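Local coordinates for pancreatic lipase related protein 2 (Equus caballus, PDB 1W52) that probably hydrolyses galactolipids and triacylglycerols, releasing fatty acids, as a lipase of the alpha/beta-hydrolase superfamily, at residues T206-M211 with G232-P237; G224-F229 with Q325-N330; I276-G281 with D336-R341; F282-C287 with G305-G310. One frame throughout, in Å; residues are numbered along the deposited sequence.

How the interactions relate
Interaction 1 lies nearest the catalytic centre: the side chain of D207 comes within about 3 Å of that of D178, the predicted charge-relay acid, and about 7 Å of a bound detergent. Its segment 232-237 follows closely on 224-229 of interaction 2, the two centres about 13 Å apart. Interaction 2 pairs two strands of the central sheet, and interaction 4, centred about 8 Å from it, continues that sheet: F328 N lies 2.8 Å from Y285 O, a probable hydrogen bond. Interaction 3, centred about 11 Å from interaction 4 and about 19 Å from interaction 1, meets interaction 4 where F282 packs against D336 and Y337, and joins the lipase fold to the C-terminal beta strands.

Interaction 1 of 4, residues T206-M211 with G232-P237; sequences TDASPM and GGKQMP
G233 opens the contact with its carbonyl, which takes the N-H of A208; A208 N lies 3.0 Å from G233 O, the N-H points almost straight at the oxygen (173°), and the donor sits in the carbonyl plane. The A208 methyl rests beside the same oxygen, CB to G233 O 3.5 Å. The positive phi of G233 (71°) is one that glycine adopts easily, and here it turns the chain so that the carbonyl faces 206-208. K234 follows and uses its aliphatic part. CG stands anti to the carbonyl carbon (chi1 -54°), which lays CD alongside A208 O at 3.9 Å, while bends farther out carry NZ away. Its CB also meets S209 OG, at 4.0 Å. M236 then closes the contact, pointing back at T206 and crossing that side chain at about a right angle: CG touches T206 CB at 3.8 Å and the methyl CE lies by T206 O. The T206 hydroxyl is engaged instead by the carbonyl of N264; the N264 side chain in turn accepts the N-H of M236, tying both segments to one residue. D207 points away from 232-237; its side chain lies beside those of D178 and H265, the predicted charge-relay residues, and OD2 takes a weak hydrogen bond from F217 N. D178 also accepts the N-H of T206. The two loops thus leave the C-terminal ends of the neighbouring parallel strands 201-204 and 226-230 and meet beside helix 257-277, whose Y271 touches both T206 and M236.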
loop_
_atom_site.group_PDB
_atom_site.type_symbol
_atom_site.label_atom_id
_atom_site.label_comp_id
_atom_site.label_asym_id
_atom_site.label_seq_id
_atom_site.Cartn_x
_atom_site.Cartn_y
_atom_site.Cartn_z
ATOM N N THR A 206 -0.564 -4.937 3.972
ATOM C CA THR A 206 -0.824 -6.026 3.031
ATOM C C THR A 206 -0.769 -7.438 3.612
ATOM O O THR A 206 -1.189 -8.337 2.931
ATOM C CB THR A 206 0.139 -5.980 1.820
ATOM O OG1 THR A 206 1.507 -5.990 2.281
ATOM C CG2 THR A 206 -0.020 -4.650 1.036
ATOM N N ASP A 207 -0.251 -7.654 4.828
ATOM C CA ASP A 207 -0.049 -9.028 5.336
ATOM C C ASP A 207 -0.382 -9.100 6.813
ATOM O O ASP A 207 0.302 -9.723 7.595
ATOM C CB ASP A 207 1.401 -9.458 5.074
ATOM C CG ASP A 207 1.670 -10.958 5.321
ATOM O OD1 ASP A 207 0.705 -11.737 5.190
ATOM O OD2 ASP A 207 2.812 -11.413 5.632
ATOM N N ALA A 208 -1.496 -8.475 7.164
ATOM C CA ALA A 208 -1.968 -8.247 8.539
ATOM C C ALA A 208 -2.764 -9.414 9.232
ATOM O O ALA A 208 -3.404 -9.274 10.298
ATOM C CB ALA A 208 -2.827 -7.008 8.493
ATOM N N SER A 209 -2.756 -10.584 8.605
ATOM C CA SER A 209 -3.097 -11.840 9.313
ATOM C C SER A 209 -2.194 -11.926 10.553
ATOM O O SER A 209 -1.144 -11.212 10.674
ATOM C CB SER A 209 -2.907 -13.044 8.378
ATOM O OG SER A 209 -2.839 -12.592 7.001
ATOM N N PRO A 210 -2.643 -12.650 11.546
ATOM C CA PRO A 210 -1.833 -12.785 12.757
ATOM C C PRO A 210 -0.548 -13.507 12.550
ATOM O O PRO A 210 -0.532 -14.593 12.032
ATOM C CB PRO A 210 -2.742 -13.508 13.738
ATOM C CG PRO A 210 -3.964 -13.745 13.071
ATOM C CD PRO A 210 -3.994 -13.181 11.725
ATOM N N MET A 211 0.551 -12.902 12.940
ATOM C CA MET A 211 1.836 -13.577 12.770
ATOM C C MET A 211 1.777 -14.956 13.431
ATOM O O MET A 211 2.144 -15.939 12.861
ATOM C CB MET A 211 2.939 -12.800 13.443
ATOM C CG MET A 211 4.210 -13.604 13.507
ATOM S SD MET A 211 4.913 -13.586 11.865
ATOM C CE MET A 211 6.375 -14.666 12.193
ATOM N N GLY A 232 -8.640 -5.404 1.951
ATOM C CA GLY A 232 -8.732 -5.802 3.351
ATOM C C GLY A 232 -7.395 -6.019 4.080
ATOM O O GLY A 232 -7.340 -6.230 5.298
ATOM N N GLY A 233 -6.304 -5.947 3.350
ATOM C CA GLY A 233 -5.001 -6.052 3.956
ATOM C C GLY A 233 -4.520 -7.384 4.511
ATOM O O GLY A 233 -3.445 -7.444 5.077
ATOM N N LYS A 234 -5.277 -8.453 4.327
ATOM C CA LYS A 234 -4.838 -9.760 4.829
ATOM C C LYS A 234 -4.451 -10.729 3.692
ATOM O O LYS A 234 -3.512 -11.491 3.849
ATOM C CB LYS A 234 -5.895 -10.343 5.785
ATOM C CG LYS A 234 -6.245 -9.356 6.909
ATOM C CD LYS A 234 -6.645 -9.969 8.269
ATOM C CE LYS A 234 -8.125 -9.769 8.594
ATOM N NZ LYS A 234 -8.950 -10.978 8.111
ATOM N N GLN A 235 -5.136 -10.689 2.556
ATOM C CA GLN A 235 -4.837 -11.607 1.482
ATOM C C GLN A 235 -4.888 -10.809 0.217
ATOM O O GLN A 235 -5.878 -10.275 -0.144
ATOM C CB GLN A 235 -5.827 -12.775 1.471
ATOM C CG GLN A 235 -5.698 -13.767 2.745
ATOM C CD GLN A 235 -6.984 -14.675 3.042
ATOM O OE1 GLN A 235 -7.988 -14.622 2.314
ATOM N NE2 GLN A 235 -6.910 -15.489 4.101
ATOM N N MET A 236 -3.758 -10.657 -0.413
ATOM C CA MET A 236 -3.636 -9.788 -1.547
ATOM C C MET A 236 -3.854 -10.698 -2.742
ATOM O O MET A 236 -3.362 -11.799 -2.740
ATOM C CB MET A 236 -2.217 -9.169 -1.649
ATOM C CG MET A 236 -1.809 -8.232 -0.563
ATOM S SD MET A 236 -3.027 -6.985 -0.239
ATOM C CE MET A 236 -3.880 -7.622 1.209
ATOM N N PRO A 237 -4.571 -10.210 -3.753
ATOM C CA PRO A 237 -4.687 -10.856 -5.044
ATOM C C PRO A 237 -3.370 -10.973 -5.716
ATOM O O PRO A 237 -2.576 -10.004 -5.652
ATOM C CB PRO A 237 -5.549 -9.874 -5.821
ATOM C CG PRO A 237 -6.375 -9.318 -4.780
ATOM C CD PRO A 237 -5.379 -8.989 -3.729
#

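Interaction 2 of 4, residues G224-F229 with Q325-N330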
loop_
_atom_site.group_PDB
_atom_site.type_symbol
_atom_site.label_atom_id
_atom_site.label_comp_id
_atom_site.label_asym_id
_atom_site.label_seq_id
_atom_site.Cartn_x
_atom_site.Cartn_y
_atom_site.Cartn_z
ATOM N N GLY A 224 -0.662 5.004 11.950
ATOM C CA GLY A 224 -0.392 6.144 11.093
ATOM C C GLY A 224 -1.477 7.154 11.314
ATOM O O GLY A 224 -2.438 6.877 12.041
ATOM N N HIS A 225 -1.335 8.332 10.718
ATOM C CA HIS A 225 -2.491 9.214 10.615
ATOM C C HIS A 225 -3.461 8.549 9.656
ATOM O O HIS A 225 -4.679 8.672 9.778
ATOM C CB HIS A 225 -2.093 10.622 10.175
ATOM C CG HIS A 225 -1.101 11.236 11.098
ATOM N ND1 HIS A 225 0.258 11.190 10.845
ATOM C CD2 HIS A 225 -1.242 11.806 12.316
ATOM C CE1 HIS A 225 0.911 11.749 11.845
ATOM N NE2 HIS A 225 0.029 12.108 12.760
ATOM N N MET A 226 -2.902 7.795 8.722
ATOM C CA MET A 226 -3.712 7.030 7.801
ATOM C C MET A 226 -3.211 5.585 7.671
ATOM O O MET A 226 -2.043 5.326 7.485
ATOM C CB MET A 226 -3.651 7.736 6.475
ATOM C CG MET A 226 -3.851 9.227 6.564
ATOM S SD MET A 226 -4.568 9.767 5.003
ATOM C CE MET A 226 -3.336 10.455 4.136
ATOM N N ASP A 227 -4.114 4.644 7.802
ATOM C CA ASP A 227 -3.795 3.246 7.681
ATOM C C ASP A 227 -4.668 2.776 6.555
ATOM O O ASP A 227 -5.874 2.801 6.685
ATOM C CB ASP A 227 -4.154 2.521 8.984
ATOM C CG ASP A 227 -3.188 2.856 10.111
ATOM O OD1 ASP A 227 -2.184 2.078 10.264
ATOM O OD2 ASP A 227 -3.344 3.901 10.842
ATOM N N PHE A 228 -4.056 2.404 5.433
ATOM C CA PHE A 228 -4.768 1.848 4.279
ATOM C C PHE A 228 -4.778 0.316 4.337
ATOM O O PHE A 228 -3.757 -0.285 4.733
ATOM C CB PHE A 228 -4.092 2.260 2.989
ATOM C CG PHE A 228 -4.034 3.736 2.774
ATOM C CD1 PHE A 228 -3.138 4.523 3.478
ATOM C CD2 PHE A 228 -4.841 4.335 1.839
ATOM C CE1 PHE A 228 -3.059 5.863 3.263
ATOM C CE2 PHE A 228 -4.775 5.695 1.613
ATOM C CZ PHE A 228 -3.874 6.453 2.318
ATOM N N PHE A 229 -5.896 -0.299 3.903
ATOM C CA PHE A 229 -6.043 -1.765 3.863
ATOM C C PHE A 229 -6.429 -2.368 2.499
ATOM O O PHE A 229 -7.556 -2.831 2.325
ATOM C CB PHE A 229 -7.065 -2.166 4.915
ATOM C CG PHE A 229 -6.616 -1.889 6.284
ATOM C CD1 PHE A 229 -6.774 -0.620 6.823
ATOM C CD2 PHE A 229 -5.983 -2.873 7.025
ATOM C CE1 PHE A 229 -6.329 -0.358 8.157
ATOM C CE2 PHE A 229 -5.485 -2.621 8.323
ATOM C CZ PHE A 229 -5.666 -1.370 8.898
ATOM N N GLN A 325 -7.047 6.988 11.004
ATOM C CA GLN A 325 -8.001 7.148 9.921
ATOM C C GLN A 325 -7.787 5.965 9.008
ATOM O O GLN A 325 -6.676 5.763 8.510
ATOM C CB GLN A 325 -7.737 8.415 9.110
ATOM C CG GLN A 325 -7.891 9.751 9.840
ATOM C CD GLN A 325 -7.566 10.972 8.953
ATOM O OE1 GLN A 325 -6.429 11.492 8.976
ATOM N NE2 GLN A 325 -8.563 11.429 8.187
ATOM N N THR A 326 -8.834 5.179 8.788
ATOM C CA THR A 326 -8.661 3.994 7.983
ATOM C C THR A 326 -9.421 4.102 6.696
ATOM O O THR A 326 -10.509 4.699 6.637
ATOM C CB THR A 326 -9.105 2.724 8.719
ATOM O OG1 THR A 326 -10.490 2.809 8.951
ATOM C CG2 THR A 326 -8.557 2.618 10.136
ATOM N N PHE A 327 -8.808 3.509 5.670
ATOM C CA PHE A 327 -9.360 3.421 4.322
ATOM C C PHE A 327 -9.177 2.009 3.665
ATOM O O PHE A 327 -8.251 1.251 4.016
ATOM C CB PHE A 327 -8.726 4.474 3.420
ATOM C CG PHE A 327 -8.604 5.802 4.060
ATOM C CD1 PHE A 327 -7.693 6.002 5.129
ATOM C CD2 PHE A 327 -9.396 6.879 3.622
ATOM C CE1 PHE A 327 -7.572 7.236 5.743
ATOM C CE2 PHE A 327 -9.274 8.103 4.234
ATOM C CZ PHE A 327 -8.349 8.271 5.306
ATOM N N PHE A 328 -10.066 1.703 2.709
ATOM C CA PHE A 328 -10.135 0.426 2.034
ATOM C C PHE A 328 -10.224 0.587 0.570
ATOM O O PHE A 328 -10.514 1.601 0.095
ATOM C CB PHE A 328 -11.326 -0.357 2.517
ATOM C CG PHE A 328 -11.227 -0.717 3.949
ATOM C CD1 PHE A 328 -11.946 -0.020 4.904
ATOM C CD2 PHE A 328 -10.366 -1.702 4.369
ATOM C CE1 PHE A 328 -11.864 -0.341 6.279
ATOM C CE2 PHE A 328 -10.264 -2.023 5.751
ATOM C CZ PHE A 328 -11.026 -1.334 6.701
ATOM N N LEU A 329 -9.921 -0.449 -0.155
ATOM C CA LEU A 329 -9.910 -0.381 -1.592
ATOM C C LEU A 329 -9.520 -1.780 -2.143
ATOM O O LEU A 329 -9.204 -2.691 -1.356
ATOM C CB LEU A 329 -8.940 0.698 -2.045
ATOM C CG LEU A 329 -7.497 0.370 -1.728
ATOM C CD1 LEU A 329 -6.514 1.055 -2.747
ATOM C CD2 LEU A 329 -7.182 0.685 -0.292
ATOM N N ASN A 330 -9.526 -1.944 -3.465
ATOM C CA ASN A 330 -9.095 -3.195 -4.046
ATOM C C ASN A 330 -8.071 -2.969 -5.159
ATOM O O ASN A 330 -8.325 -2.230 -6.087
ATOM C CB ASN A 330 -10.316 -3.999 -4.585
ATOM C CG ASN A 330 -11.207 -4.618 -3.467
ATOM O OD1 ASN A 330 -12.458 -4.714 -3.625
ATOM N ND2 ASN A 330 -10.585 -5.030 -2.356
#
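D227 bonds the partner strand through its backbone N-H and its carbonyl: D227 N gives a straight bond to Q325 O (2.9 Å, 167°), and D227 O accepts F327 N at 3.2 Å. Two residues on, F229 N reaches F327 O at 2.8 Å, nearly along the C=O axis, whereas the bond from Q325 N to H225 O is weak. D227 OD2 takes G224 N, while OD1 is bonded to V223 N and to H205, beyond strand 201-204. On the face of M226, F228 and F327, the F228 and F327 rings lie nearly parallel but slid apart, centroids 5.4 Å, and M226 SD approaches the F327 ring obliquely, 4.8 Å from its centroid, a Met-aromatic contact. On the other face F229, with CG anti to the carbonyl carbon (chi1 -65°), lies beside F328, pointing the same way, planes 36° apart; F327 O sits at the F229 ring edge, in its plane. Cutting F229 back to an alanine is likely to leave a gap beside F328 and T326 and H205 without its stacked ring. Backbone bonds thus set this parallel ladder, with Met-aromatic packing on one face and, on the other, rings beside a carboxylate bonded outside the pair.

Interaction 3 of 4, residues I276-G281 with D336-R341; sequences ILNPDG and DYTSWR
G281, W340 and N278 carry this contact, with the T338 methyl set against G281 and N278. G281 has the most surface covered: its CA lies 3.6 Å from T338 CG2, and its carbonyl receives a weak hydrogen bond from S339 N at 3.4 Å. The indole of W340 reaches the same turn from farther along the chain. With CG anti to the carbonyl carbon (chi1 -81°), the ring swings back to the turn, CZ2 coming to 3.9 Å from G281 CA, and the pyrrole side lies by the D280 carbonyl, NE1 2.9 Å from D280 O. N278 points at the other segment and meets it in two ways. Its CB touches the T338 methyl, CB to CG2 3.9 Å, and its amide stands across the D336 carboxylate with the planes 75° apart, OD1 3.9 Å from D336 OD2. The amide nitrogen is used by the carbonyl of S274, one helical turn back, so the group is held from its own side. The D336 carboxylate is likewise occupied within its own segment, where the hydroxyl of T338 donates to OD2 from above the carboxylate plane. The turn that ends helix 257-277 is joined to the segment leading into strand 340-344, which pairs with strand 387-391; there R341 forms a salt bridge with D390. Since N278 ND2 and D336 OD2 are bonded within their own parts of the chain, the join brings together methyl, glycine and indole surfaces, the approach of W340 NE1 to the D280 carbonyl and a weak backbone bond, with no ion pair across it.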
loop_
_atom_site.group_PDB
_atom_site.type_symbol
_atom_site.label_atom_id
_atom_site.label_comp_id
_atom_site.label_asym_id
_atom_site.label_seq_id
_atom_site.Cartn_x
_atom_site.Cartn_y
_atom_site.Cartn_z
ATOM N N ILE A 276 3.555 5.588 -7.368
ATOM C CA ILE A 276 4.473 6.620 -7.736
ATOM C C ILE A 276 4.202 7.087 -9.146
ATOM O O ILE A 276 4.129 8.299 -9.381
ATOM C CB ILE A 276 5.862 6.108 -7.701
ATOM C CG1 ILE A 276 6.332 5.890 -6.252
ATOM C CG2 ILE A 276 6.783 7.099 -8.459
ATOM C CD1 ILE A 276 7.734 5.285 -6.192
ATOM N N LEU A 277 4.103 6.135 -10.089
ATOM C CA LEU A 277 3.768 6.457 -11.500
ATOM C C LEU A 277 2.299 6.449 -11.834
ATOM O O LEU A 277 1.956 6.808 -12.932
ATOM C CB LEU A 277 4.426 5.495 -12.453
ATOM C CG LEU A 277 5.898 5.318 -12.170
ATOM C CD1 LEU A 277 6.641 4.824 -13.369
ATOM C CD2 LEU A 277 6.484 6.624 -11.798
ATOM N N ASN A 278 1.425 6.095 -10.905
ATOM C CA ASN A 278 0.038 5.881 -11.245
ATOM C C ASN A 278 -0.860 6.370 -10.187
ATOM O O ASN A 278 -1.776 5.664 -9.783
ATOM C CB ASN A 278 -0.229 4.392 -11.419
ATOM C CG ASN A 278 0.494 3.818 -12.612
ATOM O OD1 ASN A 278 0.052 4.020 -13.737
ATOM N ND2 ASN A 278 1.611 3.119 -12.380
ATOM N N PRO A 279 -0.647 7.599 -9.777
ATOM C CA PRO A 279 -1.308 8.146 -8.580
ATOM C C PRO A 279 -2.792 7.801 -8.493
ATOM O O PRO A 279 -3.286 7.479 -7.427
ATOM C CB PRO A 279 -1.171 9.656 -8.772
ATOM C CG PRO A 279 -0.555 9.849 -10.237
ATOM C CD PRO A 279 0.177 8.583 -10.505
ATOM N N ASP A 280 -3.503 7.877 -9.620
ATOM C CA ASP A 280 -4.967 7.748 -9.618
ATOM C C ASP A 280 -5.365 6.297 -9.524
ATOM O O ASP A 280 -6.527 5.939 -9.731
ATOM C CB ASP A 280 -5.577 8.360 -10.891
ATOM C CG ASP A 280 -5.296 9.867 -11.011
ATOM O OD1 ASP A 280 -5.696 10.646 -10.081
ATOM O OD2 ASP A 280 -4.668 10.345 -12.003
ATOM N N GLY A 281 -4.384 5.461 -9.219
ATOM C CA GLY A 281 -4.510 4.043 -9.419
ATOM C C GLY A 281 -5.016 3.305 -8.207
ATOM O O GLY A 281 -5.396 2.120 -8.304
ATOM N N ASP A 336 0.860 -3.346 -12.876
ATOM C CA ASP A 336 0.863 -2.097 -12.101
ATOM C C ASP A 336 -0.276 -2.121 -10.990
ATOM O O ASP A 336 -0.369 -1.218 -10.135
ATOM C CB ASP A 336 0.719 -0.906 -13.074
ATOM C CG ASP A 336 -0.740 -0.709 -13.556
ATOM O OD1 ASP A 336 -1.448 -1.699 -13.820
ATOM O OD2 ASP A 336 -1.288 0.390 -13.695
ATOM N N TYR A 337 -1.114 -3.155 -10.993
ATOM C CA TYR A 337 -2.093 -3.396 -9.933
ATOM C C TYR A 337 -3.113 -2.281 -9.740
ATOM O O TYR A 337 -3.708 -2.145 -8.662
ATOM C CB TYR A 337 -1.432 -3.665 -8.565
ATOM C CG TYR A 337 -0.255 -4.643 -8.539
ATOM C CD1 TYR A 337 1.041 -4.180 -8.643
ATOM C CD2 TYR A 337 -0.449 -6.024 -8.364
ATOM C CE1 TYR A 337 2.082 -5.024 -8.642
ATOM C CE2 TYR A 337 0.607 -6.884 -8.338
ATOM C CZ TYR A 337 1.880 -6.376 -8.483
ATOM O OH TYR A 337 3.007 -7.176 -8.439
ATOM N N THR A 338 -3.355 -1.498 -10.779
ATOM C CA THR A 338 -4.325 -0.409 -10.648
ATOM C C THR A 338 -5.727 -0.898 -10.911
ATOM O O THR A 338 -5.955 -1.608 -11.854
ATOM C CB THR A 338 -4.007 0.723 -11.595
ATOM O OG1 THR A 338 -3.686 0.217 -12.893
ATOM C CG2 THR A 338 -2.741 1.414 -11.164
ATOM N N SER A 339 -6.663 -0.538 -10.061
ATOM C CA SER A 339 -8.042 -0.877 -10.284
ATOM C C SER A 339 -8.868 0.355 -9.988
ATOM O O SER A 339 -8.542 1.164 -9.115
ATOM C CB SER A 339 -8.493 -2.016 -9.384
ATOM O OG SER A 339 -9.837 -1.808 -8.898
ATOM N N TRP A 340 -9.953 0.501 -10.708
ATOM C CA TRP A 340 -10.842 1.575 -10.432
ATOM C C TRP A 340 -12.168 1.011 -10.040
ATOM O O TRP A 340 -12.548 -0.059 -10.472
ATOM C CB TRP A 340 -10.956 2.397 -11.670
ATOM C CG TRP A 340 -9.821 3.311 -11.799
ATOM C CD1 TRP A 340 -9.778 4.565 -11.348
ATOM C CD2 TRP A 340 -8.543 3.054 -12.410
ATOM N NE1 TRP A 340 -8.561 5.131 -11.636
ATOM C CE2 TRP A 340 -7.788 4.228 -12.304
ATOM C CE3 TRP A 340 -7.965 1.955 -13.025
ATOM C CZ2 TRP A 340 -6.478 4.357 -12.805
ATOM C CZ3 TRP A 340 -6.615 2.087 -13.556
ATOM C CH2 TRP A 340 -5.912 3.279 -13.436
ATOM N N ARG A 341 -12.899 1.726 -9.227
ATOM C CA ARG A 341 -14.093 1.159 -8.689
ATOM C C ARG A 341 -15.290 1.852 -9.278
ATOM O O ARG A 341 -15.325 3.080 -9.393
ATOM C CB ARG A 341 -14.111 1.321 -7.203
ATOM C CG ARG A 341 -15.189 0.566 -6.561
ATOM C CD ARG A 341 -15.055 0.620 -5.077
ATOM N NE ARG A 341 -15.880 -0.314 -4.312
ATOM C CZ ARG A 341 -15.677 -1.619 -4.267
ATOM N NH1 ARG A 341 -14.686 -2.180 -5.001
ATOM N NH2 ARG A 341 -16.467 -2.369 -3.470
#

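Interaction 4 of 4, residues F282-C287 with G305-G310; sequences FLAYPC and GCPKMG
Y285 offers one ring face to the sulfur of C306: SG stands over the centre, 3.7 Å from the centroid and 8° off the ring normal, a Cys sulfur-aromatic contact. C306 reaches there with SG anti to its carbonyl carbon (chi1 -79°), and the same sulfur is bonded to C301 in a disulfide. At the F282 ring the M309 methyl CE arrives obliquely. Between these ends the backbones bridge once, at L283 and K308: M309 N donates to F282 O at 2.8 Å, and A284 N to P307 O at 3.1 Å. Apolar groups fill in alongside. L283 sets CB and CD2 against C306 CB, CB to CB 3.7 Å; A284 CB meets P307 CG at 4.1 Å; F282 CB lies 4.0 Å from M309 CB. If Y285 gave way to an alanine, the disulfide sulfur of C306 would probably lose the ring covering it. Y285 is backbone-bonded to F328, and A284 packs on F228 and F327; 305-310 runs beside 282-285, the segment leading into the outermost strand 285-286 of the central sheet of the alpha/beta-hydrolase fold, held there by two backbone hydrogen bonds and the sulfur-ring contact, with C301-C306 closing the loop itself.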
loop_
_atom_site.group_PDB
_atom_site.type_symbol
_atom_site.label_atom_id
_atom_site.label_comp_id
_atom_site.label_asym_id
_atom_site.label_seq_id
_atom_site.Cartn_x
_atom_site.Cartn_y
_atom_site.Cartn_z
ATOM N N PHE A 282 -5.007 3.996 -7.069
ATOM C CA PHE A 282 -5.221 3.344 -5.786
ATOM C C PHE A 282 -5.917 4.291 -4.869
ATOM O O PHE A 282 -5.326 4.746 -3.910
ATOM C CB PHE A 282 -3.903 2.927 -5.129
ATOM C CG PHE A 282 -2.954 2.164 -6.022
ATOM C CD1 PHE A 282 -2.804 0.809 -5.899
ATOM C CD2 PHE A 282 -2.136 2.819 -6.935
ATOM C CE1 PHE A 282 -1.867 0.125 -6.693
ATOM C CE2 PHE A 282 -1.190 2.105 -7.740
ATOM C CZ PHE A 282 -1.082 0.777 -7.622
ATOM N N LEU A 283 -7.164 4.599 -5.161
ATOM C CA LEU A 283 -7.897 5.526 -4.332
ATOM C C LEU A 283 -8.492 4.834 -3.134
ATOM O O LEU A 283 -9.286 3.943 -3.273
ATOM C CB LEU A 283 -9.033 6.155 -5.115
ATOM C CG LEU A 283 -8.768 7.157 -6.264
ATOM C CD1 LEU A 283 -8.209 6.523 -7.576
ATOM C CD2 LEU A 283 -10.079 7.858 -6.545
ATOM N N ALA A 284 -8.139 5.251 -1.943
ATOM C CA ALA A 284 -8.733 4.638 -0.786
ATOM C C ALA A 284 -10.054 5.289 -0.408
ATOM O O ALA A 284 -10.287 6.465 -0.632
ATOM C CB ALA A 284 -7.765 4.708 0.351
ATOM N N TYR A 285 -10.924 4.509 0.190
ATOM C CA TYR A 285 -12.250 4.990 0.548
ATOM C C TYR A 285 -12.340 4.839 2.040
ATOM O O TYR A 285 -11.861 3.853 2.569
ATOM C CB TYR A 285 -13.371 4.149 -0.093
ATOM C CG TYR A 285 -13.429 4.213 -1.604
ATOM C CD1 TYR A 285 -12.402 3.715 -2.349
ATOM C CD2 TYR A 285 -14.500 4.769 -2.277
ATOM C CE1 TYR A 285 -12.403 3.758 -3.673
ATOM C CE2 TYR A 285 -14.495 4.818 -3.681
ATOM C CZ TYR A 285 -13.426 4.297 -4.346
ATOM O OH TYR A 285 -13.287 4.237 -5.711
ATOM N N PRO A 286 -12.958 5.763 2.750
ATOM C CA PRO A 286 -12.976 5.650 4.212
ATOM C C PRO A 286 -14.109 4.713 4.583
ATOM O O PRO A 286 -15.031 4.642 3.759
ATOM C CB PRO A 286 -13.204 7.087 4.653
ATOM C CG PRO A 286 -13.069 7.900 3.309
ATOM C CD PRO A 286 -13.644 6.970 2.272
ATOM N N CYS A 287 -14.014 3.997 5.713
ATOM C CA CYS A 287 -14.973 2.966 6.079
ATOM C C CYS A 287 -14.636 2.360 7.405
ATOM O O CYS A 287 -13.513 2.459 7.823
ATOM C CB CYS A 287 -14.961 1.845 5.067
ATOM S SG CYS A 287 -16.621 1.259 4.635
ATOM N N GLY A 305 -12.787 14.273 -2.293
ATOM C CA GLY A 305 -12.059 13.292 -3.107
ATOM C C GLY A 305 -11.533 12.133 -2.262
ATOM O O GLY A 305 -11.557 12.171 -1.022
ATOM N N CYS A 306 -11.076 11.084 -2.927
ATOM C CA CYS A 306 -10.516 9.959 -2.194
ATOM C C CYS A 306 -9.044 10.255 -2.094
ATOM O O CYS A 306 -8.467 10.778 -3.059
ATOM C CB CYS A 306 -10.661 8.622 -2.958
ATOM S SG CYS A 306 -12.256 7.730 -2.965
ATOM N N PRO A 307 -8.411 9.903 -0.980
ATOM C CA PRO A 307 -6.960 10.057 -0.887
ATOM C C PRO A 307 -6.330 9.125 -1.891
ATOM O O PRO A 307 -6.903 8.072 -2.156
ATOM C CB PRO A 307 -6.642 9.610 0.527
ATOM C CG PRO A 307 -7.793 8.752 0.912
ATOM C CD PRO A 307 -8.990 9.332 0.240
ATOM N N LYS A 308 -5.190 9.485 -2.457
ATOM C CA LYS A 308 -4.502 8.558 -3.322
ATOM C C LYS A 308 -3.564 7.759 -2.433
ATOM O O LYS A 308 -2.756 8.353 -1.744
ATOM C CB LYS A 308 -3.780 9.315 -4.419
ATOM C CG LYS A 308 -4.780 10.057 -5.351
ATOM C CD LYS A 308 -4.130 11.166 -6.191
ATOM C CE LYS A 308 -5.149 12.185 -6.796
ATOM N NZ LYS A 308 -4.411 13.132 -7.731
ATOM N N MET A 309 -3.717 6.427 -2.384
ATOM C CA MET A 309 -2.912 5.570 -1.496
ATOM C C MET A 309 -1.592 5.438 -2.150
ATOM O O MET A 309 -1.491 5.348 -3.342
ATOM C CB MET A 309 -3.507 4.177 -1.355
ATOM C CG MET A 309 -2.681 3.231 -0.482
ATOM S SD MET A 309 -3.103 1.444 -0.441
ATOM C CE MET A 309 -1.999 0.926 -1.642
ATOM N N GLY A 310 -0.537 5.487 -1.399
ATOM C CA GLY A 310 0.720 5.558 -2.076
ATOM C C GLY A 310 1.454 6.858 -1.920
ATOM O O GLY A 310 1.335 7.593 -0.949
#